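Local coordinates for protein aminotransferase AspB (PDB 3EZS) that probably catalyses pyridoxal 5'-phosphate-dependent transfer of amino groups, as other class I and II aminotransferases do, at residues K301-Y306 / V312-Q317; E62-A67 / L85-G90; P145-K150 / D156-N161; A211-L214 / A219-N222; N97-V102 / E122-F127. All coordinates share one frame; numbering follows the deposited sequence.

Interaction 1 (K301-Y306 / V312-Q317)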
# COMPACT_ATOMS: atom_id res chain seq x y z
N LYS A 301 -0.12 -18.62 -38.54
CA LYS A 301 -0.26 -18.11 -39.89
C LYS A 301 -1.43 -17.15 -40.03
O LYS A 301 -2.47 -17.32 -39.38
CB LYS A 301 -0.39 -19.27 -40.89
CG LYS A 301 0.88 -20.11 -41.00
N ASN A 302 -1.21 -16.11 -40.83
CA ASN A 302 -2.22 -15.08 -41.10
C ASN A 302 -2.88 -14.55 -39.83
O ASN A 302 -4.11 -14.43 -39.76
CB ASN A 302 -3.27 -15.62 -42.08
CG ASN A 302 -2.66 -16.18 -43.35
OD1 ASN A 302 -1.78 -15.56 -43.95
ND2 ASN A 302 -3.13 -17.35 -43.78
N THR A 303 -2.06 -14.27 -38.81
CA THR A 303 -2.51 -13.73 -37.52
C THR A 303 -1.71 -12.48 -37.22
O THR A 303 -0.50 -12.45 -37.41
CB THR A 303 -2.29 -14.74 -36.37
OG1 THR A 303 -2.99 -15.97 -36.65
CG2 THR A 303 -2.76 -14.16 -35.03
N LEU A 304 -2.38 -11.44 -36.74
CA LEU A 304 -1.69 -10.20 -36.41
C LEU A 304 -1.10 -10.26 -34.98
O LEU A 304 -1.85 -10.42 -34.01
CB LEU A 304 -2.65 -9.02 -36.52
CG LEU A 304 -2.09 -7.61 -36.27
CD1 LEU A 304 -0.86 -7.28 -37.13
CD2 LEU A 304 -3.20 -6.62 -36.53
N ILE A 305 0.22 -10.15 -34.88
CA ILE A 305 0.91 -10.09 -33.58
C ILE A 305 1.72 -8.79 -33.58
O ILE A 305 2.69 -8.66 -34.34
CB ILE A 305 1.81 -11.34 -33.34
CG1 ILE A 305 0.98 -12.63 -33.43
CG2 ILE A 305 2.51 -11.25 -31.97
CD1 ILE A 305 1.79 -13.89 -33.28
N TYR A 306 1.29 -7.81 -32.79
CA TYR A 306 2.02 -6.55 -32.70
C TYR A 306 3.37 -6.79 -32.02
O TYR A 306 3.45 -7.61 -31.11
CB TYR A 306 1.22 -5.50 -31.92
CG TYR A 306 -0.07 -5.05 -32.60
CD1 TYR A 306 -0.04 -4.35 -33.81
CD2 TYR A 306 -1.31 -5.30 -32.01
CE1 TYR A 306 -1.22 -3.94 -34.42
CE2 TYR A 306 -2.48 -4.89 -32.61
CZ TYR A 306 -2.43 -4.22 -33.80
OH TYR A 306 -3.61 -3.83 -34.36
N VAL A 312 -0.19 -12.75 -27.13
CA VAL A 312 -0.75 -13.09 -28.43
C VAL A 312 -2.26 -13.07 -28.20
O VAL A 312 -2.74 -13.77 -27.31
CB VAL A 312 -0.33 -14.46 -28.94
CG1 VAL A 312 -1.00 -14.76 -30.29
CG2 VAL A 312 1.21 -14.56 -29.04
N TYR A 313 -2.98 -12.24 -28.96
CA TYR A 313 -4.44 -12.12 -28.89
C TYR A 313 -4.91 -12.98 -30.06
O TYR A 313 -5.05 -12.50 -31.19
CB TYR A 313 -4.84 -10.63 -29.02
CG TYR A 313 -6.25 -10.29 -28.63
CD1 TYR A 313 -6.70 -10.47 -27.31
CD2 TYR A 313 -7.13 -9.75 -29.54
CE1 TYR A 313 -8.01 -10.14 -26.95
CE2 TYR A 313 -8.44 -9.41 -29.18
CZ TYR A 313 -8.87 -9.60 -27.89
OH TYR A 313 -10.17 -9.26 -27.57
N LEU A 314 -5.12 -14.27 -29.79
CA LEU A 314 -5.35 -15.29 -30.82
C LEU A 314 -6.82 -15.50 -31.24
O LEU A 314 -7.63 -15.91 -30.43
CB LEU A 314 -4.77 -16.62 -30.33
CG LEU A 314 -4.55 -17.76 -31.33
CD1 LEU A 314 -3.42 -17.43 -32.30
CD2 LEU A 314 -4.24 -19.06 -30.56
N PRO A 315 -7.14 -15.22 -32.53
CA PRO A 315 -8.50 -15.43 -33.02
C PRO A 315 -8.82 -16.90 -33.07
O PRO A 315 -8.05 -17.66 -33.62
CB PRO A 315 -8.48 -14.88 -34.46
CG PRO A 315 -7.23 -14.11 -34.59
CD PRO A 315 -6.26 -14.66 -33.58
N VAL A 316 -9.94 -17.27 -32.47
CA VAL A 316 -10.44 -18.66 -32.45
C VAL A 316 -11.94 -18.54 -32.66
O VAL A 316 -12.48 -17.43 -32.65
CB VAL A 316 -10.08 -19.38 -31.12
CG1 VAL A 316 -8.58 -19.53 -31.00
CG2 VAL A 316 -10.62 -18.60 -29.92
N GLN A 317 -12.65 -19.63 -32.89
CA GLN A 317 -14.09 -19.47 -33.10
C GLN A 317 -14.74 -18.95 -31.80
O GLN A 317 -15.36 -17.88 -31.80
CB GLN A 317 -14.72 -20.78 -33.60
CG GLN A 317 -14.24 -21.18 -35.01
O HOH W 1 -1.63 -10.87 -31.21

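Interaction 2 (E62-A67 / L85-G90)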
# COMPACT_ATOMS: atom_id res chain seq x y z
N GLU A 62 15.31 9.67 -1.84
CA GLU A 62 15.74 10.56 -2.91
C GLU A 62 16.57 9.85 -3.96
O GLU A 62 16.47 10.16 -5.14
CB GLU A 62 16.58 11.72 -2.35
CG GLU A 62 15.75 12.81 -1.72
CD GLU A 62 14.83 13.44 -2.74
OE1 GLU A 62 15.31 13.79 -3.85
OE2 GLU A 62 13.62 13.58 -2.44
N SER A 63 17.41 8.91 -3.52
CA SER A 63 18.28 8.18 -4.42
C SER A 63 17.46 7.31 -5.37
O SER A 63 17.81 7.18 -6.51
CB SER A 63 19.29 7.35 -3.62
OG SER A 63 18.65 6.45 -2.73
N LEU A 64 16.37 6.73 -4.90
CA LEU A 64 15.49 5.93 -5.76
C LEU A 64 14.78 6.82 -6.80
O LEU A 64 14.74 6.47 -7.97
CB LEU A 64 14.48 5.14 -4.92
CG LEU A 64 13.43 4.33 -5.69
CD1 LEU A 64 14.07 3.28 -6.63
CD2 LEU A 64 12.45 3.71 -4.70
N ARG A 65 14.24 7.96 -6.37
CA ARG A 65 13.56 8.89 -7.29
C ARG A 65 14.50 9.33 -8.41
O ARG A 65 14.12 9.34 -9.60
CB ARG A 65 12.98 10.09 -6.54
CG ARG A 65 11.75 9.73 -5.71
CD ARG A 65 11.40 10.76 -4.64
NE ARG A 65 10.85 12.02 -5.14
CZ ARG A 65 11.56 13.12 -5.40
NH1 ARG A 65 12.87 13.15 -5.24
NH2 ARG A 65 10.93 14.21 -5.83
N ALA A 66 15.74 9.68 -8.04
CA ALA A 66 16.77 10.07 -9.01
C ALA A 66 17.09 8.93 -9.98
O ALA A 66 17.22 9.17 -11.17
CB ALA A 66 18.04 10.55 -8.28
N ALA A 67 17.21 7.70 -9.48
CA ALA A 67 17.45 6.54 -10.36
C ALA A 67 16.28 6.35 -11.33
O ALA A 67 16.48 5.99 -12.50
CB ALA A 67 17.67 5.26 -9.56
N LEU A 85 7.91 13.50 -10.96
CA LEU A 85 7.93 12.04 -10.81
C LEU A 85 7.74 11.68 -9.35
O LEU A 85 8.38 12.27 -8.48
CB LEU A 85 9.23 11.46 -11.35
CG LEU A 85 9.40 9.94 -11.23
CD1 LEU A 85 10.17 9.39 -12.43
CD2 LEU A 85 10.06 9.54 -9.91
N ILE A 86 6.80 10.78 -9.09
CA ILE A 86 6.55 10.27 -7.74
C ILE A 86 6.82 8.77 -7.74
O ILE A 86 6.38 8.07 -8.64
CB ILE A 86 5.10 10.58 -7.25
CG1 ILE A 86 4.96 12.06 -6.83
CG2 ILE A 86 4.70 9.70 -6.05
CD1 ILE A 86 3.63 12.42 -6.22
N SER A 87 7.58 8.29 -6.74
CA SER A 87 7.91 6.87 -6.57
C SER A 87 6.71 6.17 -5.94
O SER A 87 6.13 6.69 -4.97
CB SER A 87 9.12 6.68 -5.64
OG SER A 87 10.33 7.18 -6.20
N THR A 88 6.36 4.98 -6.45
CA THR A 88 5.20 4.24 -5.95
C THR A 88 5.51 2.75 -5.68
O THR A 88 6.56 2.24 -6.07
CB THR A 88 4.02 4.35 -6.96
OG1 THR A 88 4.33 3.62 -8.15
CG2 THR A 88 3.75 5.80 -7.31
N LEU A 89 4.58 2.08 -5.01
CA LEU A 89 4.73 0.69 -4.61
C LEU A 89 4.20 -0.21 -5.73
O LEU A 89 3.24 -0.95 -5.54
CB LEU A 89 3.99 0.45 -3.29
CG LEU A 89 4.50 -0.72 -2.46
CD1 LEU A 89 5.90 -0.34 -1.93
CD2 LEU A 89 3.57 -1.07 -1.32
N GLY A 90 4.86 -0.18 -6.88
CA GLY A 90 4.38 -0.88 -8.06
C GLY A 90 3.36 0.00 -8.77
O GLY A 90 3.15 1.15 -8.37
O HOH W 2 7.59 14.33 -6.36

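Interaction 3 (P145-K150 / D156-N161). With EDO (1,2-ethanediol), chain D; EDO (1,2-ethanediol), chain F.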
# COMPACT_ATOMS: atom_id res chain seq x y z
N PRO A 145 -8.85 2.60 -29.92
CA PRO A 145 -9.87 3.16 -29.07
C PRO A 145 -10.27 4.56 -29.51
O PRO A 145 -9.41 5.32 -29.98
CB PRO A 145 -9.19 3.24 -27.71
CG PRO A 145 -7.78 3.51 -28.04
CD PRO A 145 -7.50 2.79 -29.35
N SER A 146 -11.55 4.90 -29.37
CA SER A 146 -12.00 6.27 -29.62
C SER A 146 -13.23 6.64 -28.79
O SER A 146 -13.87 5.80 -28.20
CB SER A 146 -12.27 6.53 -31.10
OG SER A 146 -13.35 5.77 -31.56
N LEU A 147 -13.49 7.94 -28.72
CA LEU A 147 -14.67 8.48 -28.07
C LEU A 147 -15.32 9.40 -29.06
O LEU A 147 -14.64 9.97 -29.90
CB LEU A 147 -14.29 9.27 -26.82
CG LEU A 147 -13.73 8.52 -25.61
CD1 LEU A 147 -13.29 9.51 -24.51
CD2 LEU A 147 -14.73 7.51 -25.05
N ASN A 148 -16.64 9.54 -28.99
CA ASN A 148 -17.33 10.47 -29.88
C ASN A 148 -17.31 11.85 -29.24
O ASN A 148 -16.80 12.02 -28.11
CB ASN A 148 -18.76 9.99 -30.22
CG ASN A 148 -19.69 9.98 -29.02
OD1 ASN A 148 -19.54 10.77 -28.09
ND2 ASN A 148 -20.67 9.08 -29.04
N GLU A 149 -17.88 12.84 -29.94
CA GLU A 149 -17.85 14.23 -29.47
C GLU A 149 -18.53 14.47 -28.12
O GLU A 149 -17.96 15.17 -27.26
CB GLU A 149 -18.43 15.16 -30.55
CG GLU A 149 -18.29 16.67 -30.25
CD GLU A 149 -16.85 17.17 -30.13
OE1 GLU A 149 -15.92 16.61 -30.76
OE2 GLU A 149 -16.65 18.17 -29.42
N LYS A 150 -19.72 13.90 -27.91
CA LYS A 150 -20.43 14.06 -26.64
C LYS A 150 -19.64 13.43 -25.49
O LYS A 150 -19.48 14.04 -24.43
CB LYS A 150 -21.86 13.50 -26.75
CG LYS A 150 -22.71 13.51 -25.46
CD LYS A 150 -22.88 14.90 -24.83
N ASP A 156 -14.06 12.74 -17.62
CA ASP A 156 -13.20 13.43 -16.65
C ASP A 156 -11.78 12.86 -16.60
O ASP A 156 -10.83 13.57 -16.28
CB ASP A 156 -13.81 13.28 -15.25
CG ASP A 156 -15.20 13.90 -15.16
OD1 ASP A 156 -15.35 15.06 -15.58
OD2 ASP A 156 -16.13 13.24 -14.64
N LEU A 157 -11.65 11.58 -16.88
CA LEU A 157 -10.38 10.89 -16.80
C LEU A 157 -10.40 9.81 -17.86
O LEU A 157 -11.38 9.08 -17.98
CB LEU A 157 -10.21 10.26 -15.40
CG LEU A 157 -9.00 9.34 -15.17
CD1 LEU A 157 -7.74 10.17 -15.20
CD2 LEU A 157 -9.09 8.59 -13.87
N VAL A 158 -9.33 9.74 -18.65
CA VAL A 158 -9.18 8.70 -19.66
C VAL A 158 -7.90 7.92 -19.35
O VAL A 158 -6.83 8.51 -19.14
CB VAL A 158 -9.09 9.25 -21.09
CG1 VAL A 158 -8.84 8.09 -22.09
CG2 VAL A 158 -10.35 10.03 -21.45
N ILE A 159 -8.04 6.60 -19.31
CA ILE A 159 -6.92 5.69 -19.06
C ILE A 159 -6.65 4.89 -20.31
O ILE A 159 -7.51 4.16 -20.79
CB ILE A 159 -7.23 4.68 -17.94
CG1 ILE A 159 -7.60 5.39 -16.63
CG2 ILE A 159 -6.03 3.76 -17.70
CD1 ILE A 159 -8.08 4.46 -15.54
N LEU A 160 -5.45 5.06 -20.87
CA LEU A 160 -5.00 4.27 -22.00
C LEU A 160 -4.00 3.26 -21.44
O LEU A 160 -3.48 3.42 -20.32
CB LEU A 160 -4.32 5.14 -23.06
CG LEU A 160 -5.13 6.30 -23.64
CD1 LEU A 160 -4.22 7.19 -24.49
CD2 LEU A 160 -6.35 5.81 -24.44
N ASN A 161 -3.73 2.21 -22.23
CA ASN A 161 -2.78 1.18 -21.86
C ASN A 161 -2.03 0.82 -23.14
O ASN A 161 -2.49 -0.04 -23.91
CB ASN A 161 -3.50 -0.02 -21.27
CG ASN A 161 -2.57 -1.15 -20.85
OD1 ASN A 161 -2.97 -2.33 -20.86
ND2 ASN A 161 -1.35 -0.81 -20.46
C1 EDO D . -4.28 0.62 -27.31
O1 EDO D . -2.91 1.00 -27.06
C2 EDO D . -5.18 1.44 -26.40
O2 EDO D . -4.68 1.45 -25.07
C1 EDO F . -1.34 -5.22 -17.01
O1 EDO F . -0.20 -5.19 -16.14
C2 EDO F . -1.86 -3.79 -17.23
O2 EDO F . -1.32 -3.11 -18.37

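Interaction 4 (A211-L214 / A219-N222)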
# COMPACT_ATOMS: atom_id res chain seq x y z
N ALA A 211 4.79 12.63 -26.58
CA ALA A 211 3.75 13.28 -27.35
C ALA A 211 3.52 14.69 -26.82
O ALA A 211 3.28 15.64 -27.57
CB ALA A 211 2.44 12.44 -27.29
N CYS A 212 3.60 14.81 -25.50
CA CYS A 212 3.45 16.08 -24.82
C CYS A 212 4.48 17.09 -25.29
O CYS A 212 4.15 18.24 -25.54
CB CYS A 212 3.53 15.89 -23.30
SG CYS A 212 2.02 15.26 -22.53
N MSE A 213 5.73 16.66 -25.38
CA MSE A 213 6.83 17.51 -25.82
C MSE A 213 6.56 18.02 -27.24
O MSE A 213 6.82 19.19 -27.54
CB MSE A 213 8.15 16.76 -25.82
CG MSE A 213 8.60 16.19 -24.49
SE MSE A 213 8.79 17.46 -23.07
CE MSE A 213 10.22 18.56 -23.83
N LEU A 214 6.04 17.15 -28.10
CA LEU A 214 5.76 17.50 -29.51
C LEU A 214 4.41 18.18 -29.75
O LEU A 214 4.16 18.63 -30.86
CB LEU A 214 5.84 16.24 -30.39
CG LEU A 214 7.23 15.61 -30.54
CD1 LEU A 214 7.10 14.23 -31.13
CD2 LEU A 214 8.16 16.50 -31.37
N ALA A 219 5.00 21.01 -20.02
CA ALA A 219 4.73 20.96 -18.57
C ALA A 219 3.90 19.73 -18.18
O ALA A 219 3.69 19.46 -16.99
CB ALA A 219 4.02 22.24 -18.09
N PHE A 220 3.44 18.99 -19.20
CA PHE A 220 2.66 17.76 -19.02
C PHE A 220 1.32 18.01 -18.32
O PHE A 220 0.84 17.15 -17.58
CB PHE A 220 3.46 16.69 -18.26
CG PHE A 220 4.87 16.53 -18.76
CD1 PHE A 220 5.11 16.13 -20.07
CD2 PHE A 220 5.96 16.74 -17.90
CE1 PHE A 220 6.42 15.98 -20.55
CE2 PHE A 220 7.27 16.57 -18.37
CZ PHE A 220 7.50 16.19 -19.71
N LYS A 221 0.74 19.18 -18.56
CA LYS A 221 -0.58 19.54 -18.02
C LYS A 221 -1.62 18.49 -18.39
O LYS A 221 -1.71 18.10 -19.57
CB LYS A 221 -1.02 20.90 -18.57
CG LYS A 221 -2.41 21.35 -18.11
CD LYS A 221 -2.72 22.78 -18.56
CE LYS A 221 -4.07 23.30 -18.05
NZ LYS A 221 -5.26 22.66 -18.71
N ASN A 222 -2.40 18.06 -17.39
CA ASN A 222 -3.45 17.05 -17.51
C ASN A 222 -2.98 15.63 -17.87
O ASN A 222 -3.81 14.73 -18.06
CB ASN A 222 -4.52 17.49 -18.53
CG ASN A 222 -5.41 18.60 -18.02
OD1 ASN A 222 -5.08 19.30 -17.08
ND2 ASN A 222 -6.57 18.74 -18.65

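Interaction 5 (N97-V102 / E122-F127)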
# COMPACT_ATOMS: atom_id res chain seq x y z
N ASN A 97 -5.78 3.87 -6.89
CA ASN A 97 -6.10 5.04 -6.06
C ASN A 97 -5.94 6.40 -6.70
O ASN A 97 -6.51 7.36 -6.19
CB ASN A 97 -5.37 4.98 -4.68
CG ASN A 97 -3.88 5.20 -4.79
OD1 ASN A 97 -3.43 6.15 -5.40
ND2 ASN A 97 -3.10 4.30 -4.18
N PHE A 98 -5.20 6.52 -7.79
CA PHE A 98 -5.04 7.85 -8.38
C PHE A 98 -6.39 8.45 -8.80
O PHE A 98 -6.66 9.61 -8.53
CB PHE A 98 -4.03 7.87 -9.54
CG PHE A 98 -3.69 9.26 -10.01
CD1 PHE A 98 -2.77 10.04 -9.31
CD2 PHE A 98 -4.28 9.80 -11.15
CE1 PHE A 98 -2.46 11.31 -9.72
CE2 PHE A 98 -3.97 11.10 -11.56
CZ PHE A 98 -3.06 11.85 -10.84
N PRO A 99 -7.25 7.65 -9.46
CA PRO A 99 -8.56 8.23 -9.82
C PRO A 99 -9.39 8.73 -8.62
O PRO A 99 -10.04 9.76 -8.75
CB PRO A 99 -9.27 7.08 -10.54
CG PRO A 99 -8.11 6.17 -11.04
CD PRO A 99 -7.11 6.26 -9.94
N SER A 100 -9.37 8.03 -7.48
CA SER A 100 -10.11 8.51 -6.30
C SER A 100 -9.47 9.81 -5.78
O SER A 100 -10.15 10.66 -5.23
CB SER A 100 -10.22 7.46 -5.17
OG SER A 100 -8.98 7.16 -4.56
N PHE A 101 -8.16 9.94 -5.94
CA PHE A 101 -7.51 11.19 -5.58
C PHE A 101 -7.96 12.34 -6.50
O PHE A 101 -8.49 13.32 -6.02
CB PHE A 101 -5.99 11.04 -5.59
CG PHE A 101 -5.26 12.34 -5.78
CD1 PHE A 101 -5.18 13.27 -4.75
CD2 PHE A 101 -4.67 12.65 -7.01
CE1 PHE A 101 -4.52 14.49 -4.95
CE2 PHE A 101 -4.01 13.85 -7.20
CZ PHE A 101 -3.93 14.77 -6.17
N VAL A 102 -7.76 12.18 -7.82
CA VAL A 102 -8.06 13.27 -8.77
C VAL A 102 -9.52 13.61 -8.90
O VAL A 102 -9.85 14.78 -9.09
CB VAL A 102 -7.50 13.03 -10.22
CG1 VAL A 102 -6.03 13.10 -10.21
CG2 VAL A 102 -7.99 11.73 -10.81
N GLU A 122 -11.45 -1.06 -13.73
CA GLU A 122 -12.86 -1.09 -13.35
C GLU A 122 -13.05 -0.98 -11.84
O GLU A 122 -14.02 -0.36 -11.36
CB GLU A 122 -13.51 -2.38 -13.82
CG GLU A 122 -15.00 -2.41 -13.61
CD GLU A 122 -15.59 -3.69 -14.06
OE1 GLU A 122 -15.30 -4.70 -13.41
OE2 GLU A 122 -16.38 -3.69 -15.03
N GLY A 123 -12.15 -1.62 -11.10
CA GLY A 123 -12.16 -1.53 -9.65
C GLY A 123 -11.99 -0.08 -9.21
O GLY A 123 -12.68 0.39 -8.30
N ALA A 124 -11.06 0.61 -9.86
CA ALA A 124 -10.78 2.01 -9.60
C ALA A 124 -12.04 2.86 -9.78
O ALA A 124 -12.35 3.70 -8.92
CB ALA A 124 -9.65 2.49 -10.53
N ALA A 125 -12.75 2.64 -10.89
CA ALA A 125 -13.99 3.36 -11.19
C ALA A 125 -15.08 3.05 -10.18
O ALA A 125 -15.87 3.92 -9.80
CB ALA A 125 -14.48 3.00 -12.61
N LYS A 126 -15.17 1.80 -9.76
CA LYS A 126 -16.17 1.42 -8.76
C LYS A 126 -15.89 2.09 -7.42
O LYS A 126 -16.80 2.59 -6.77
CB LYS A 126 -16.18 -0.10 -8.54
CG LYS A 126 -16.88 -0.92 -9.61
CD LYS A 126 -16.75 -2.39 -9.23
CE LYS A 126 -17.63 -3.27 -10.05
NZ LYS A 126 -17.50 -4.64 -9.50
N PHE A 127 -14.61 2.13 -7.02
CA PHE A 127 -14.23 2.72 -5.74
C PHE A 127 -14.59 4.21 -5.61
O PHE A 127 -14.95 4.65 -4.52
CB PHE A 127 -12.74 2.50 -5.47
CG PHE A 127 -12.30 2.90 -4.08
CD1 PHE A 127 -12.98 2.42 -2.96
CD2 PHE A 127 -11.17 3.69 -3.89
CE1 PHE A 127 -12.57 2.77 -1.68
CE2 PHE A 127 -10.75 4.03 -2.60
CZ PHE A 127 -11.45 3.57 -1.50

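Interaction 1 (K301-Y306 / V312-Q317)
Thr303 turns its methyl, CG2, onto the ring of Pro315 and meets CD at 3.8 Å. The two side chains lie at a slant to one another. Because CG2 stands anti to the backbone N of Thr303, the methyl is sent toward the strand while OG1 (chi1 -58°) is left beside that nitrogen. From there OG1 can donate to Lys301 O at 3.1 Å, the hydroxyl sitting above the carbonyl plane. One branched residue is thus split into an apolar half that serves the contact and a polar half that ties up its own loop. The same Lys301 O is also bonded by Arg372 from helix 358-372. Further along, a second, wholly apolar contact joins Ile305 and Val312. The extended end of the isoleucine (chi2 177°) brings CD1 to within 4.2 Å of Val312 CG1, again at a slant, and Ala296 of helix 280-299 packs on both residues. Between these two apolar points the backbones run in opposite senses, with CA atoms of Ile305 and Val312 6.2 Å apart, and their polar groups communicate through water. Water 1 donates to Leu304 O at 2.8 Å and accepts from Tyr313 N at 3.0 Å. Val312 and Leu314 use their backbones on the other flank, bonding to Leu352 and Val350 of strand 349-353. The loop after helix 280-299 runs beside strand 311-315, into which it leads, held by small apolar contacts and a water bridge; within the chain that strand is an outer one of the three-stranded antiparallel sheet in the small C-terminal domain of a fold type I aminotransferase.

Interaction 2 (E62-A67 / L85-G90)
Helix-on-strand packing joins Arg65 to Leu85 and Ser87 at one border of the large domain, where helix 62-76 lies against strand 85-88, an outermost strand of the seven-stranded mixed sheet that marks fold type I aminotransferases. The short axes approach to 8.5 Å at an angle of 116°, so the helix passes steeply across the strand, and Arg65 and Ser87 have the closest CA atoms. Leu85 sets its CD2 methyl against the helix backbone, 4.1 Å from Arg65 O, in van der Waals contact. CG of Leu85 is anti to its backbone N (chi1 179°), which swings the branch toward the helix. The side chain of Ser87 sets out toward the helix, and its hydroxyl is bonded to Gln68, about one helical turn beyond Arg65; the very short approach of Ser87 OG to the aliphatic part of Arg65 is doubtful, since both residues have alternate conformers. Leu64 also packs on Gln269 and Ser272 of helix 266-277, while Leu89, just after the strand, meets Leu89 of the second subunit. In the conformer described, the arginine chain bends at chi3 (71°), and NH1 pairs with Glu62 OE1 at 2.9 Å, one turn back along the helix. A water also lies between the two: water 2 donates to Leu85 O at 3.1 Å and, in the plane of the guanidinium at its edge, accepts a weak bond from Arg65 NH2 of this conformer.

Interaction 3 (P145-K150 / D156-N161)
Pro145-Leu147 and Val158-Leu160 pass each other in opposite senses, their CA atoms 8.7 Å apart at Pro145 and Leu160 and 10.0 Å at Leu147 and Val158, a separation bridged by side chains rather than by backbone bonds. At the wider end, Leu147 extends its CD1 methyl to Val158 CG2, 4.3 Å away; chi2 of 175° straightens the leucine toward the strand. At the other end the ring atom CG of Pro145 meets Leu160 CD2 at 4.5 Å. Met135 of strand 131-136 touches all four residues. These residues belong to a beta-alpha-beta crossover, in which strand 131-136 leads through helix 149-154 to the parallel strand 157-160, with strand 110-115 lying between the two in the sheet. Asn148 is the N-cap of that helix, its OD1 bonded to Glu151 N. At the end of the second segment Asn161 holds a 1,2-ethanediol, probably from the crystallisation liquor: its backbone N donates to O2 of the diol in chain D at 3.1 Å and 159°, and C2 of the same molecule rests 3.7 Å from Pro145 CG. The side-chain amide of Asn161 is held by Asp193 O, through ND2, and by Asn165 N, through OD1.

Interaction 4 (A211-L214 / A219-N222)
Two residues past Phe220, whose ring meets Cys212 and Met213, the amide nitrogen ND2 of Asn222 is gripped by Asp187 OD1 and, more weakly, by Phe188 O, while its backbone N bonds to Asp246. These bonds pin the end of the loop just before strand 223-228 of the large sheet, and the ring of Phe220 reaches back from that loop to helix 208-214. Cys212 approaches at the edge, in the plane of the ring, with CB 3.6 Å from Phe220 CD1. Its sulfur continues along that edge: SG lies 5.4 Å from the ring centroid and 88° off the normal, a cysteine sulfur-aromatic contact. Met213, a selenomethionine, comes in at a slant further round. Its chain bends at chi2 and chi3, which carries SE to 3.8 Å from both CE1 and CZ of Phe220, a Met-aromatic contact that approaches obliquely. With CG of Phe220 beside its backbone N, the ring comes nearer to the helix than the first bond of the side chain does. Val180 of helix 173-186 packs on Cys212, and Glu84 touches Phe220. With the ring edge turned to the cysteine sulfur, and the selenium, which replaces a methionine sulfur, set obliquely, the contact probably draws mainly on dispersion with a weak electrostatic attraction, and it binds the helix to the loop without any polar bond between the two segments.

Interaction 5 (N97-V102 / E122-F127)
Two helical segments, 97-102 and 122-127, come closest at Ser100 and Phe127, whose CA atoms are 7.1 Å apart. The first is kinked: the N of Pro99, which has no hydrogen to give, and that of Ser100 have no bond to the preceding turn. Pro99 makes use of its place by pressing its ring tip, CG, against the methyl CB of Ala124 at 4.0 Å, and the small alanine is consistent with close packing there. One residue on, Ser100 meets the ring of Phe127 obliquely, its CB 4.1 Å from CD2 and its OG 4.1 Å from CE2. Phe127 CG is anti to the backbone N (chi1 -171°), which throws the ring across to the neighbouring helix. The serine hydroxyl takes the crowded position between its N and its carbonyl carbon (chi1 68°), from which it donates to Asn97 O at 3.0 Å, tilted 22° from the carbonyl plane. Since Phe101 N donates to the same oxygen at 3.1 Å, Asn97 O has two donors, and the hydroxyl beside the ring has its proton committed within its own helix. Strand 110-115 lies beneath, Ile111 touching both Pro99 and Ala125. On a further side comes the second subunit: its Phe127 packs on Ser100 and on Phe127, and its Phe256 meets the Phe127 ring, so the helix pair lies between strand 110-115 and the second subunit, forming part of the dimer interface.

From the N terminus the contacts come in series, each closing before the next opens, and none nests within or crosses another. Interaction 2 closes the loop from helix 62-76 to border strand 85-88; interaction 5 follows, spanning from helix 92-102 over strand 110-115 to helix 120-127. Interaction 3 closes the short connection into strand 157-160 and touches interaction 5 through Leu157 CD2 and Pro99 CB, 3.7 Å apart. Interaction 4 closes the turn before strand 223-228. These four lie in or beside the large-domain sheet. Interaction 1 stands apart on the small domain, its centre about 37 Å from that of interaction 2, across the chain's centre.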